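Side-chain contacts in cellobiose 2-epimerase (Ruminococcus albus, PDB 3VW5), which probably catalyses the reversible epimerization of cellobiose to 4-O-beta-D-glucopyranosyl-D-mannose, acting on an unmodified sugar within an (alpha/alpha)6 barrel: residues 122-127 and 189-194; 144-149 and 154-159. The protein carries 2 engineered substitutions. All blocks are in the same frame, centred on the assembly; numbering follows the deposited sequence.

Contact 1 of 2, residues 122-127 and 189-194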
loop_
_atom_site.group_PDB
_atom_site.type_symbol
_atom_site.label_atom_id
_atom_site.label_comp_id
_atom_site.label_asym_id
_atom_site.label_seq_id
_atom_site.Cartn_x
_atom_site.Cartn_y
_atom_site.Cartn_z
ATOM N N TYR A 122 9.288 -2.247 11.441
ATOM C CA TYR A 122 10.458 -3.048 11.753
ATOM C C TYR A 122 10.869 -2.783 13.184
ATOM O O TYR A 122 11.259 -3.708 13.902
ATOM C CB TYR A 122 11.609 -2.739 10.808
ATOM C CG TYR A 122 12.864 -3.499 11.149
ATOM C CD1 TYR A 122 12.911 -4.879 11.034
ATOM C CD2 TYR A 122 14.008 -2.831 11.584
ATOM C CE1 TYR A 122 14.057 -5.571 11.339
ATOM C CE2 TYR A 122 15.159 -3.511 11.893
ATOM C CZ TYR A 122 15.180 -4.886 11.775
ATOM O OH TYR A 122 16.333 -5.570 12.100
ATOM N N TYR A 123 10.754 -1.524 13.606
ATOM C CA TYR A 123 10.955 -1.178 15.010
ATOM C C TYR A 123 9.966 -1.923 15.917
ATOM O O TYR A 123 10.376 -2.555 16.889
ATOM C CB TYR A 123 10.881 0.342 15.229
ATOM C CG TYR A 123 10.797 0.757 16.686
ATOM C CD1 TYR A 123 11.884 0.568 17.556
ATOM C CD2 TYR A 123 9.635 1.331 17.194
ATOM C CE1 TYR A 123 11.807 0.936 18.877
ATOM C CE2 TYR A 123 9.544 1.700 18.504
ATOM C CZ TYR A 123 10.632 1.504 19.347
ATOM O OH TYR A 123 10.532 1.886 20.663
ATOM N N ARG A 124 8.671 -1.864 15.608
ATOM C CA ARG A 124 7.689 -2.596 16.409
ATOM C C ARG A 124 8.021 -4.077 16.419
ATOM O O ARG A 124 7.588 -4.825 17.285
ATOM C CB ARG A 124 6.276 -2.398 15.870
ATOM C CG ARG A 124 5.768 -0.982 15.994
ATOM C CD ARG A 124 4.330 -0.879 15.516
ATOM N NE ARG A 124 3.441 -1.779 16.241
ATOM C CZ ARG A 124 2.547 -2.583 15.670
ATOM N NH1 ARG A 124 2.418 -2.625 14.339
ATOM N NH2 ARG A 124 1.778 -3.353 16.437
ATOM N N ALA A 125 8.794 -4.497 15.433
ATOM C CA ALA A 125 9.097 -5.903 15.279
ATOM C C ALA A 125 10.333 -6.321 16.071
ATOM O O ALA A 125 10.330 -7.389 16.669
ATOM C CB ALA A 125 9.264 -6.256 13.800
ATOM N N SER A 126 11.368 -5.476 16.089
ATOM C CA SER A 126 12.722 -5.940 16.384
ATOM C C SER A 126 13.349 -5.716 17.786
ATOM O O SER A 126 14.234 -6.495 18.172
ATOM C CB SER A 126 13.686 -5.513 15.283
ATOM O OG SER A 126 13.563 -4.119 15.050
ATOM N N GLY A 127 13.011 -4.670 18.535
ATOM C CA GLY A 127 12.677 -3.373 18.029
ATOM C C GLY A 127 13.968 -2.586 18.159
ATOM O O GLY A 127 14.261 -2.011 19.202
ATOM N N TYR A 189 2.097 7.474 8.910
ATOM C CA TYR A 189 2.044 8.226 10.164
ATOM C C TYR A 189 1.245 7.481 11.217
ATOM O O TYR A 189 1.580 7.522 12.400
ATOM C CB TYR A 189 1.477 9.633 9.962
ATOM C CG TYR A 189 2.427 10.566 9.266
ATOM C CD1 TYR A 189 2.222 11.942 9.286
ATOM C CD2 TYR A 189 3.539 10.076 8.589
ATOM C CE1 TYR A 189 3.094 12.809 8.645
ATOM C CE2 TYR A 189 4.428 10.930 7.946
ATOM C CZ TYR A 189 4.196 12.299 7.971
ATOM O OH TYR A 189 5.069 13.161 7.325
ATOM N N THR A 190 0.186 6.805 10.785
ATOM C CA THR A 190 -0.542 5.911 11.672
ATOM C C THR A 190 0.423 4.934 12.333
ATOM O O THR A 190 0.341 4.701 13.531
ATOM C CB THR A 190 -1.636 5.119 10.933
ATOM O OG1 THR A 190 -2.579 6.029 10.373
ATOM C CG2 THR A 190 -2.363 4.184 11.894
ATOM N N GLU A 191 1.345 4.379 11.556
ATOM C CA GLU A 191 2.232 3.337 12.061
ATOM C C GLU A 191 3.312 3.928 12.963
ATOM O O GLU A 191 3.693 3.312 13.943
ATOM C CB GLU A 191 2.852 2.523 10.902
ATOM C CG GLU A 191 3.628 1.266 11.303
ATOM C CD GLU A 191 2.732 0.143 11.837
ATOM O OE1 GLU A 191 3.261 -0.953 12.165
ATOM O OE2 GLU A 191 1.495 0.346 11.928
ATOM N N LEU A 192 3.803 5.115 12.621
ATOM C CA LEU A 192 4.793 5.818 13.431
ATOM C C LEU A 192 4.187 6.187 14.771
ATOM O O LEU A 192 4.869 6.194 15.778
ATOM C CB LEU A 192 5.253 7.106 12.746
ATOM C CG LEU A 192 6.752 7.426 12.769
ATOM C CD1 LEU A 192 6.984 8.935 12.641
ATOM C CD2 LEU A 192 7.434 6.860 14.002
ATOM N N TYR A 193 2.899 6.507 14.781
ATOM C CA TYR A 193 2.258 6.901 16.027
ATOM C C TYR A 193 1.997 5.663 16.877
ATOM O O TYR A 193 2.215 5.668 18.082
ATOM C CB TYR A 193 0.966 7.677 15.760
ATOM C CG TYR A 193 0.284 8.161 17.008
ATOM C CD1 TYR A 193 0.646 9.371 17.602
ATOM C CD2 TYR A 193 -0.709 7.408 17.605
ATOM C CE1 TYR A 193 0.034 9.814 18.747
ATOM C CE2 TYR A 193 -1.336 7.839 18.756
ATOM C CZ TYR A 193 -0.962 9.049 19.326
ATOM O OH TYR A 193 -1.590 9.478 20.483
ATOM N N LYS A 194 1.536 4.599 16.232
ATOM C CA LYS A 194 1.371 3.309 16.888
ATOM C C LYS A 194 2.675 2.912 17.569
ATOM O O LYS A 194 2.678 2.431 18.698
ATOM C CB LYS A 194 0.958 2.249 15.858
ATOM C CG LYS A 194 0.906 0.822 16.379
ATOM C CD LYS A 194 -0.365 0.135 15.913
ATOM C CE LYS A 194 -1.149 -0.456 17.090
ATOM N NZ LYS A 194 -2.505 -0.952 16.672
#
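Arg124, near the end of helix 109-126, reaches across to Glu191 and Lys194 of helix 179-196 and joins two helices of the (alpha/alpha)6 barrel. Its CB points at the other helix. The chain then runs out nearly straight until it bends at chi3 (57°), the turn that swings the guanidinium alongside Lys194 with NH1 directed at the carboxylate. CD lies 3.5 Å from Glu191 OE1. NE has Lys194 CG at 3.6 Å; this methylene sits over one face of the guanidinium, offset toward its rim. NH1 donates to Glu191 OE1 at 2.9 Å, with an angle of 151° at the hydrogen, on the syn side but tilted clearly out of the carboxylate plane. The acceptor lies in the guanidinium plane, yet the two flat groups stand 78° apart, a single-pronged salt bridge. Arg124 NH2 runs beside the outer methylenes of the lysine, 4.1 Å from Lys194 CD.

An arginine suits this place because its long chain spans the gap and its flat head accepts aliphatic cover. Glu191 is buried, and Ser121 also bonds OE1, so two partners grip that oxygen. The arginine's charge probably favours the ionised carboxylate, which in turn should ease the nearness of Arg124 NH2 and Lys194 NZ, 4.9 Å apart.

Contact 2 of 2, residues 144-149 and 154-159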
loop_
_atom_site.group_PDB
_atom_site.type_symbol
_atom_site.label_atom_id
_atom_site.label_comp_id
_atom_site.label_asym_id
_atom_site.label_seq_id
_atom_site.Cartn_x
_atom_site.Cartn_y
_atom_site.Cartn_z
ATOM N N LYS A 144 9.833 19.026 6.262
ATOM C CA LYS A 144 10.710 20.124 5.881
ATOM C C LYS A 144 10.578 20.488 4.397
ATOM O O LYS A 144 10.397 21.655 4.040
ATOM C CB LYS A 144 12.167 19.747 6.167
ATOM C CG LYS A 144 13.141 20.925 6.195
ATOM C CD LYS A 144 12.596 21.991 7.129
ATOM C CE LYS A 144 13.698 22.705 7.907
ATOM N NZ LYS A 144 14.357 23.762 7.086
ATOM N N ASN A 145 10.668 19.484 3.533
ATOM C CA ASN A 145 10.866 19.736 2.115
ATOM C C ASN A 145 9.656 19.594 1.195
ATOM O O ASN A 145 9.687 20.103 0.071
ATOM C CB ASN A 145 12.038 18.895 1.582
ATOM C CG ASN A 145 13.322 19.143 2.359
ATOM O OD1 ASN A 145 13.972 20.170 2.184
ATOM N ND2 ASN A 145 13.677 18.215 3.241
ATOM N N THR A 146 8.599 18.920 1.646
ATOM C CA THR A 146 7.486 18.602 0.738
ATOM C C THR A 146 6.197 19.302 1.119
ATOM O O THR A 146 5.246 19.307 0.357
ATOM C CB THR A 146 7.197 17.089 0.658
ATOM O OG1 THR A 146 6.535 16.643 1.853
ATOM C CG2 THR A 146 8.483 16.305 0.461
ATOM N N LEU A 147 6.161 19.885 2.307
ATOM C CA LEU A 147 4.945 20.521 2.783
ATOM C C LEU A 147 4.898 21.983 2.369
ATOM O O LEU A 147 5.748 22.778 2.764
ATOM C CB LEU A 147 4.847 20.406 4.307
ATOM C CG LEU A 147 3.551 20.935 4.923
ATOM C CD1 LEU A 147 2.349 20.220 4.334
ATOM C CD2 LEU A 147 3.566 20.802 6.426
ATOM N N TYR A 148 3.890 22.338 1.584
ATOM C CA TYR A 148 3.656 23.732 1.237
ATOM C C TYR A 148 2.371 24.198 1.912
ATOM O O TYR A 148 1.712 23.390 2.568
ATOM C CB TYR A 148 3.644 23.907 -0.287
ATOM C CG TYR A 148 5.024 23.759 -0.908
ATOM C CD1 TYR A 148 5.641 24.835 -1.548
ATOM C CD2 TYR A 148 5.728 22.558 -0.817
ATOM C CE1 TYR A 148 6.898 24.718 -2.106
ATOM C CE2 TYR A 148 6.998 22.431 -1.371
ATOM C CZ TYR A 148 7.575 23.521 -2.013
ATOM O OH TYR A 148 8.832 23.422 -2.566
ATOM N N GLU A 149 2.027 25.481 1.789
ATOM C CA GLU A 149 0.875 26.033 2.522
ATOM C C GLU A 149 -0.429 25.299 2.254
ATOM O O GLU A 149 -1.266 25.182 3.140
ATOM C CB GLU A 149 0.642 27.516 2.220
ATOM C CG GLU A 149 1.607 28.465 2.867
ATOM C CD GLU A 149 1.433 28.600 4.371
ATOM O OE1 GLU A 149 0.294 28.789 4.866
ATOM O OE2 GLU A 149 2.463 28.528 5.061
ATOM N N GLU A 154 4.417 16.427 -4.307
ATOM C CA GLU A 154 4.718 14.999 -4.456
ATOM C C GLU A 154 6.026 14.564 -5.132
ATOM O O GLU A 154 6.592 13.542 -4.754
ATOM C CB GLU A 154 3.523 14.304 -5.105
ATOM C CG GLU A 154 2.239 14.654 -4.378
ATOM C CD GLU A 154 1.119 13.688 -4.654
ATOM O OE1 GLU A 154 0.038 13.856 -4.034
ATOM O OE2 GLU A 154 1.313 12.763 -5.484
ATOM N N ALA A 155 6.516 15.318 -6.106
ATOM C CA ALA A 155 7.668 14.856 -6.870
ATOM C C ALA A 155 8.771 15.897 -6.996
ATOM O O ALA A 155 8.520 17.035 -7.367
ATOM C CB ALA A 155 7.231 14.366 -8.260
ATOM N N PHE A 156 9.997 15.484 -6.697
ATOM C CA PHE A 156 11.153 16.370 -6.696
ATOM C C PHE A 156 12.342 15.601 -7.220
ATOM O O PHE A 156 12.319 14.364 -7.256
ATOM C CB PHE A 156 11.476 16.833 -5.273
ATOM C CG PHE A 156 10.283 17.282 -4.512
ATOM C CD1 PHE A 156 9.904 18.616 -4.522
ATOM C CD2 PHE A 156 9.507 16.367 -3.810
ATOM C CE1 PHE A 156 8.776 19.032 -3.827
ATOM C CE2 PHE A 156 8.376 16.777 -3.133
ATOM C CZ PHE A 156 8.014 18.111 -3.134
ATOM N N ASP A 157 13.377 16.334 -7.625
ATOM C CA ASP A 157 14.673 15.721 -7.875
ATOM C C ASP A 157 15.401 15.548 -6.550
ATOM O O ASP A 157 14.905 15.982 -5.506
ATOM C CB ASP A 157 15.513 16.494 -8.909
ATOM C CG ASP A 157 15.950 17.878 -8.433
ATOM O OD1 ASP A 157 15.828 18.213 -7.229
ATOM O OD2 ASP A 157 16.437 18.640 -9.291
ATOM N N ARG A 158 16.563 14.905 -6.591
ATOM C CA ARG A 158 17.295 14.614 -5.364
ATOM C C ARG A 158 17.402 15.830 -4.449
ATOM O O ARG A 158 17.256 15.723 -3.237
ATOM C CB ARG A 158 18.687 14.082 -5.675
ATOM C CG ARG A 158 19.417 13.738 -4.426
ATOM C CD ARG A 158 20.838 13.416 -4.688
ATOM N NE ARG A 158 21.459 13.061 -3.421
ATOM C CZ ARG A 158 22.768 12.995 -3.219
ATOM N NH1 ARG A 158 23.610 13.271 -4.209
ATOM N NH2 ARG A 158 23.225 12.656 -2.024
ATOM N N GLN A 159 17.628 16.984 -5.064
ATOM C CA GLN A 159 17.861 18.238 -4.369
ATOM C C GLN A 159 16.559 18.986 -4.037
ATOM O O GLN A 159 16.590 20.165 -3.705
ATOM C CB GLN A 159 18.781 19.131 -5.214
ATOM C CG GLN A 159 20.105 18.462 -5.604
ATOM C CD GLN A 159 20.253 18.196 -7.117
ATOM O OE1 GLN A 159 20.682 19.076 -7.881
ATOM N NE2 GLN A 159 19.910 16.975 -7.547
#
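Phe156, on the second strand of a beta hairpin (147-148 with 151-156), lies against Thr146 just ahead of the first strand and directly after helix 129-145. Strand 147-148 is outermost in an antiparallel sheet that accompanies the (alpha/alpha)6 barrel. Van der Waals contact joins the two side chains. Methyl CG2 of Thr146 comes to 3.6 Å from CE2 of the Phe156 ring, and CB of Thr146 stands 4.0 Å from the same CE2. The ring is met obliquely, and the two side chains cross at about a right angle. On the phenylalanine, CG lies beside the backbone N (chi1 -46°) and anti to the carbonyl carbon, which carries the ring toward the place where the helix gives way to the hairpin. A large flat hydrocarbon suits this buried spot, and Thr109 of helix 109-126 also touches this side chain.

The polar arm of Thr146 is satisfied elsewhere: OG1 bonds back to the carbonyl of Ile142 in the last turn of the helix, while the methyl is left for the ring. A beta-branched residue with one polar and one greasy arm therefore fits here. Its backbone pairs with Arg153, and that of Phe156 with Lys107 on strand 102-108, so both partners are held by the main chain as well. The helix's last residue adds a looser touch, Asn145 O lying 4.1 Å from Phe156 CZ.

The two contacts differ in reach and in chemistry. Contact 1 joins segments 62 residues apart and is partly buried; contact 2, between segments five residues apart, is buried although its centre lies farther from the centre of the chain (about 21 Å against 16 Å). Both segments of contact 2 fall between those of contact 1 in the sequence. Helices 109-126 and 129-145, which follow each other, link them: the first supplies a segment of contact 1, the second leads into the hairpin of contact 2. Charge pairing with aliphatic cover marks the helix-helix contact, hydrocarbon packing the one at the helix-to-hairpin junction. Their centres lie 24 Å apart, and their nearest atoms about 7 Å.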